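Local coordinates for tail spike protein (PDB 6EU4) that probably serves as the trimeric tailspike with which the phage recognises, and perhaps degrades, the capsular polysaccharide of Acinetobacter baumannii, at residues Ala362-Asn367 with Leu435-Lys440; Asn367-Met372 with Leu406-Gly411. One frame throughout, in Å; residues are numbered along the deposited sequence.

Interaction 1 (Ala362-Asn367 with Leu435-Lys440)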
loop_
_atom_site.group_PDB
_atom_site.type_symbol
_atom_site.label_atom_id
_atom_site.label_comp_id
_atom_site.label_asym_id
_atom_site.label_seq_id
_atom_site.Cartn_x
_atom_site.Cartn_y
_atom_site.Cartn_z
ATOM N N ALA A 362 -9.611 20.598 -28.636
ATOM C CA ALA A 362 -9.970 21.666 -29.563
ATOM C C ALA A 362 -10.467 22.896 -28.813
ATOM O O ALA A 362 -10.128 24.031 -29.171
ATOM C CB ALA A 362 -11.045 21.178 -30.541
ATOM N N THR A 363 -11.269 22.685 -27.772
ATOM C CA THR A 363 -11.815 23.757 -26.949
ATOM C C THR A 363 -11.672 23.347 -25.499
ATOM O O THR A 363 -12.221 22.321 -25.099
ATOM C CB THR A 363 -13.282 24.006 -27.283
ATOM O OG1 THR A 363 -13.373 24.436 -28.641
ATOM C CG2 THR A 363 -13.868 25.077 -26.370
ATOM N N SER A 364 -10.948 24.137 -24.720
ATOM C CA SER A 364 -10.644 23.729 -23.362
ATOM C C SER A 364 -11.733 24.179 -22.395
ATOM O O SER A 364 -12.513 25.095 -22.671
ATOM C CB SER A 364 -9.288 24.285 -22.932
ATOM O OG SER A 364 -9.338 25.693 -22.748
ATOM N N SER A 365 -11.778 23.508 -21.248
ATOM C CA SER A 365 -12.703 23.856 -20.177
ATOM C C SER A 365 -12.143 23.296 -18.880
ATOM O O SER A 365 -11.136 22.582 -18.878
ATOM C CB SER A 365 -14.101 23.309 -20.448
ATOM O OG SER A 365 -14.090 21.902 -20.391
ATOM N N TRP A 366 -12.832 23.589 -17.774
ATOM C CA TRP A 366 -12.374 23.115 -16.461
ATOM C C TRP A 366 -12.207 21.602 -16.409
ATOM O O TRP A 366 -11.373 21.100 -15.646
ATOM C CB TRP A 366 -13.359 23.568 -15.372
ATOM C CG TRP A 366 -14.678 22.909 -15.486
ATOM C CD1 TRP A 366 -15.706 23.276 -16.310
ATOM C CD2 TRP A 366 -15.140 21.759 -14.761
ATOM N NE1 TRP A 366 -16.773 22.425 -16.147
ATOM C CE2 TRP A 366 -16.447 21.484 -15.204
ATOM C CE3 TRP A 366 -14.576 20.938 -13.777
ATOM C CZ2 TRP A 366 -17.190 20.427 -14.707
ATOM C CZ3 TRP A 366 -15.312 19.885 -13.294
ATOM C CH2 TRP A 366 -16.609 19.636 -13.754
ATOM N N ASN A 367 -12.998 20.839 -17.171
ATOM C CA ASN A 367 -12.906 19.387 -17.141
ATOM C C ASN A 367 -12.401 18.807 -18.455
ATOM O O ASN A 367 -12.590 17.620 -18.712
ATOM C CB ASN A 367 -14.257 18.753 -16.791
ATOM C CG ASN A 367 -15.333 19.023 -17.826
ATOM O OD1 ASN A 367 -15.179 19.868 -18.706
ATOM N ND2 ASN A 367 -16.456 18.319 -17.702
ATOM N N LEU A 435 -6.720 30.083 -16.164
ATOM C CA LEU A 435 -6.757 29.495 -17.492
ATOM C C LEU A 435 -7.208 28.034 -17.440
ATOM O O LEU A 435 -7.211 27.387 -16.386
ATOM C CB LEU A 435 -5.374 29.592 -18.148
ATOM C CG LEU A 435 -4.712 30.973 -18.211
ATOM C CD1 LEU A 435 -3.349 30.874 -18.893
ATOM C CD2 LEU A 435 -5.590 31.982 -18.925
ATOM N N THR A 436 -7.559 27.496 -18.625
ATOM C CA THR A 436 -7.796 26.061 -18.786
ATOM C C THR A 436 -6.989 25.504 -19.956
ATOM O O THR A 436 -7.305 24.422 -20.461
ATOM C CB THR A 436 -9.281 25.725 -18.974
ATOM O OG1 THR A 436 -9.814 26.421 -20.114
ATOM C CG2 THR A 436 -10.084 26.083 -17.712
ATOM N N ALA A 437 -5.960 26.223 -20.390
ATOM C CA ALA A 437 -5.055 25.773 -21.437
ATOM C C ALA A 437 -3.662 26.245 -21.071
ATOM O O ALA A 437 -3.466 27.429 -20.775
ATOM C CB ALA A 437 -5.462 26.322 -22.812
ATOM N N PHE A 438 -2.705 25.325 -21.095
ATOM C CA PHE A 438 -1.390 25.546 -20.525
ATOM C C PHE A 438 -0.293 25.327 -21.557
ATOM O O PHE A 438 -0.478 24.630 -22.562
ATOM C CB PHE A 438 -1.222 24.634 -19.315
ATOM C CG PHE A 438 -2.421 24.696 -18.402
ATOM C CD1 PHE A 438 -2.629 25.816 -17.618
ATOM C CD2 PHE A 438 -3.374 23.692 -18.396
ATOM C CE1 PHE A 438 -3.774 25.929 -16.830
ATOM C CE2 PHE A 438 -4.505 23.797 -17.583
ATOM C CZ PHE A 438 -4.700 24.911 -16.824
ATOM N N THR A 439 0.861 25.956 -21.297
ATOM C CA THR A 439 1.994 25.874 -22.212
ATOM C C THR A 439 3.304 25.551 -21.511
ATOM O O THR A 439 4.368 25.620 -22.143
ATOM C CB THR A 439 2.134 27.195 -22.984
ATOM O OG1 THR A 439 2.381 28.257 -22.058
ATOM C CG2 THR A 439 0.863 27.513 -23.767
ATOM N N LYS A 440 3.260 25.209 -20.230
ATOM C CA LYS A 440 4.432 24.751 -19.504
ATOM C C LYS A 440 4.053 23.574 -18.620
ATOM O O LYS A 440 2.900 23.425 -18.215
ATOM C CB LYS A 440 5.030 25.875 -18.644
ATOM C CG LYS A 440 5.545 27.059 -19.451
ATOM C CD LYS A 440 6.195 28.077 -18.536
ATOM C CE LYS A 440 6.957 29.139 -19.321
ATOM N NZ LYS A 440 6.084 29.821 -20.274
#
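A chi1 of 70° in Ser-364 and of 58° in Thr-436 sets each hydroxyl between its own backbone N and carbonyl carbon, and so turns the two toward each other. The contact joins two loops on the surface of a parallel beta-helix, one leading into strand 371-376 and the other into strand 443-445. The hydroxyls meet end to end, Ser-364 OG lying 2.8 Å from Thr-436 OG1 in a hydrogen bond that either could donate. The same torsion puts the Thr-436 methyl beside its backbone N, from where CG2 packs on the peptide link between Ser-365 and Trp-366 of the opposing loop, 3.7 Å from Trp-366 N. Thr-436 CB packs against Ser-365 O. Ala-437 adds a looser touch, its CB 3.9 Å from Ser-364 OG. The Ser-365 side chain points away from the opposing loop and braces its own: OG donates to Asn-367 OD1 over 2.9 Å, nearly in line with the C=O bond (164°). Asn-367 also packs on its neighbour, its CB 3.6 Å from the plane of the Trp-366 ring and over its centre.

Interaction 2 (Asn367-Met372 with Leu406-Gly411)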
loop_
_atom_site.group_PDB
_atom_site.type_symbol
_atom_site.label_atom_id
_atom_site.label_comp_id
_atom_site.label_asym_id
_atom_site.label_seq_id
_atom_site.Cartn_x
_atom_site.Cartn_y
_atom_site.Cartn_z
ATOM N N ASN A 367 -12.998 20.839 -17.171
ATOM C CA ASN A 367 -12.906 19.387 -17.141
ATOM C C ASN A 367 -12.401 18.807 -18.455
ATOM O O ASN A 367 -12.590 17.620 -18.712
ATOM C CB ASN A 367 -14.257 18.753 -16.791
ATOM C CG ASN A 367 -15.333 19.023 -17.826
ATOM O OD1 ASN A 367 -15.179 19.868 -18.706
ATOM N ND2 ASN A 367 -16.456 18.319 -17.702
ATOM N N ASN A 368 -11.766 19.622 -19.289
ATOM C CA ASN A 368 -11.262 19.161 -20.581
ATOM C C ASN A 368 -10.045 20.028 -20.915
ATOM O O ASN A 368 -10.175 21.078 -21.546
ATOM C CB ASN A 368 -12.345 19.285 -21.643
ATOM C CG ASN A 368 -11.922 18.730 -22.978
ATOM O OD1 ASN A 368 -10.940 17.996 -23.086
ATOM N ND2 ASN A 368 -12.693 19.043 -24.006
ATOM N N ASN A 369 -8.871 19.612 -20.441
ATOM C CA ASN A 369 -7.708 20.480 -20.579
ATOM C C ASN A 369 -6.418 19.672 -20.660
ATOM O O ASN A 369 -6.397 18.460 -20.446
ATOM C CB ASN A 369 -7.652 21.504 -19.448
ATOM C CG ASN A 369 -7.784 20.866 -18.076
ATOM O OD1 ASN A 369 -6.896 20.155 -17.625
ATOM N ND2 ASN A 369 -8.904 21.129 -17.407
ATOM N N ASN A 370 -5.337 20.362 -21.031
ATOM C CA ASN A 370 -4.089 19.665 -21.360
ATOM C C ASN A 370 -3.195 19.572 -20.128
ATOM O O ASN A 370 -2.165 20.225 -20.012
ATOM C CB ASN A 370 -3.377 20.325 -22.536
ATOM C CG ASN A 370 -2.774 21.718 -22.226
ATOM O OD1 ASN A 370 -3.391 22.590 -21.590
ATOM N ND2 ASN A 370 -1.562 21.934 -22.739
ATOM N N SER A 371 -3.601 18.677 -19.222
ATOM C CA SER A 371 -2.876 18.416 -17.995
ATOM C C SER A 371 -2.688 16.919 -17.791
ATOM O O SER A 371 -3.571 16.118 -18.106
ATOM C CB SER A 371 -3.601 19.020 -16.782
ATOM O OG SER A 371 -4.925 18.524 -16.628
HETATM N N MSE A 372 -1.551 16.536 -17.227
HETATM C CA MSE A 372 -1.359 15.120 -16.946
HETATM C C MSE A 372 -2.283 14.650 -15.826
HETATM O O MSE A 372 -2.890 13.576 -15.938
HETATM C CB MSE A 372 0.095 14.809 -16.604
HETATM C CG MSE A 372 1.021 14.870 -17.811
HETATM SE SE MSE A 372 0.625 13.484 -19.172
HETATM C CE MSE A 372 -0.606 14.491 -20.317
ATOM N N LEU A 406 1.638 19.772 -15.858
ATOM C CA LEU A 406 1.642 18.614 -14.966
ATOM C C LEU A 406 0.257 18.402 -14.384
ATOM O O LEU A 406 -0.275 17.288 -14.404
ATOM C CB LEU A 406 2.655 18.762 -13.824
ATOM C CG LEU A 406 2.611 17.628 -12.779
ATOM C CD1 LEU A 406 2.985 16.295 -13.478
ATOM C CD2 LEU A 406 3.539 17.866 -11.587
ATOM N N ALA A 407 -0.361 19.468 -13.888
ATOM C CA ALA A 407 -1.626 19.315 -13.189
ATOM C C ALA A 407 -2.461 20.578 -13.267
ATOM O O ALA A 407 -1.936 21.693 -13.307
ATOM C CB ALA A 407 -1.412 18.964 -11.723
ATOM N N TYR A 408 -3.775 20.366 -13.298
ATOM C CA TYR A 408 -4.787 21.388 -13.130
ATOM C C TYR A 408 -5.661 20.954 -11.974
ATOM O O TYR A 408 -6.152 19.818 -11.963
ATOM C CB TYR A 408 -5.638 21.553 -14.381
ATOM C CG TYR A 408 -6.722 22.586 -14.216
ATOM C CD1 TYR A 408 -6.405 23.915 -14.003
ATOM C CD2 TYR A 408 -8.058 22.232 -14.276
ATOM C CE1 TYR A 408 -7.370 24.863 -13.859
ATOM C CE2 TYR A 408 -9.043 23.199 -14.139
ATOM C CZ TYR A 408 -8.686 24.504 -13.941
ATOM O OH TYR A 408 -9.646 25.480 -13.778
ATOM N N VAL A 409 -5.828 21.840 -11.000
ATOM C CA VAL A 409 -6.476 21.513 -9.739
ATOM C C VAL A 409 -7.553 22.555 -9.484
ATOM O O VAL A 409 -7.248 23.746 -9.373
ATOM C CB VAL A 409 -5.470 21.473 -8.570
ATOM C CG1 VAL A 409 -6.098 20.808 -7.362
ATOM C CG2 VAL A 409 -4.179 20.752 -8.967
ATOM N N GLU A 410 -8.807 22.115 -9.364
ATOM C CA GLU A 410 -9.913 23.061 -9.247
ATOM C C GLU A 410 -11.052 22.502 -8.404
ATOM O O GLU A 410 -11.082 21.324 -8.031
ATOM C CB GLU A 410 -10.439 23.460 -10.639
ATOM C CG GLU A 410 -11.288 22.406 -11.325
ATOM C CD GLU A 410 -12.773 22.504 -10.982
ATOM O OE1 GLU A 410 -13.339 21.508 -10.482
ATOM O OE2 GLU A 410 -13.379 23.582 -11.184
ATOM N N GLY A 411 -12.010 23.386 -8.108
ATOM C CA GLY A 411 -13.285 22.992 -7.530
ATOM C C GLY A 411 -13.193 22.269 -6.194
ATOM O O GLY A 411 -13.868 21.251 -5.986
#
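Asn-369 brings its amide against the Tyr-408 ring steeply, the two planes 74° apart, in a contact where the short pieces 369-372 and 406-408 point 138° apart, although strands 371-376 and 405-409 are parallel neighbours. The chain reaches the corner at Met-372 through an inverse gamma turn centred on Asn-370. Asn-369 ND2 comes nearest to the ring at CD2, 3.4 Å away, an oblique approach in which the side chains cross at about a right angle. The other end of the amide is held within its own segment: Ser-371 OG donates to Asn-369 OD1 over 2.7 Å, almost exactly along the C=O direction (179°). With ND2 also given to the backbone O of Ser-365, the amide has a donor and an acceptor partner, which fixes its rotation beside the ring. The oxygen end rests near the root of the tyrosine, OD1 lying 3.7 Å from Tyr-408 CB. Ser-371 packs on the backbone of Tyr-408, its CB 3.7 Å from Tyr-408 N. Next along, selenomethionine Met-372 sets its CB 3.3 Å from Leu-406 O, while its bent chain leads away from the 406-411 segment; the side chain also touches Phe-337. The whole contact is buried between successive coils of the beta-helix: backbone bonds tie Met-372 back to Leu-338 of strand 336-341 and on to Ala-405, and Ala-407 to Gly-442, just before strand 443-445.

In the fold
Interaction 2 is nested along the chain inside the loop closed by interaction 1, and the two share Asn-367, with centres about 7 Å apart. Together they run from the surface loops into the buried strands of three successive coils of the beta-helix. Phe-438 N lies 2.9 Å from Asn-370 OD1, a probable hydrogen bond that ties the 435-440 loop to the turn before strand 371-376. The Tyr-408 ring is touched by both loops of interaction 1: Phe-438 CZ lies 3.4 Å from its CD1, and Trp-366 O 3.5 Å from its CE2. No other subunit of the trimer touches either contact; both lie within one chain.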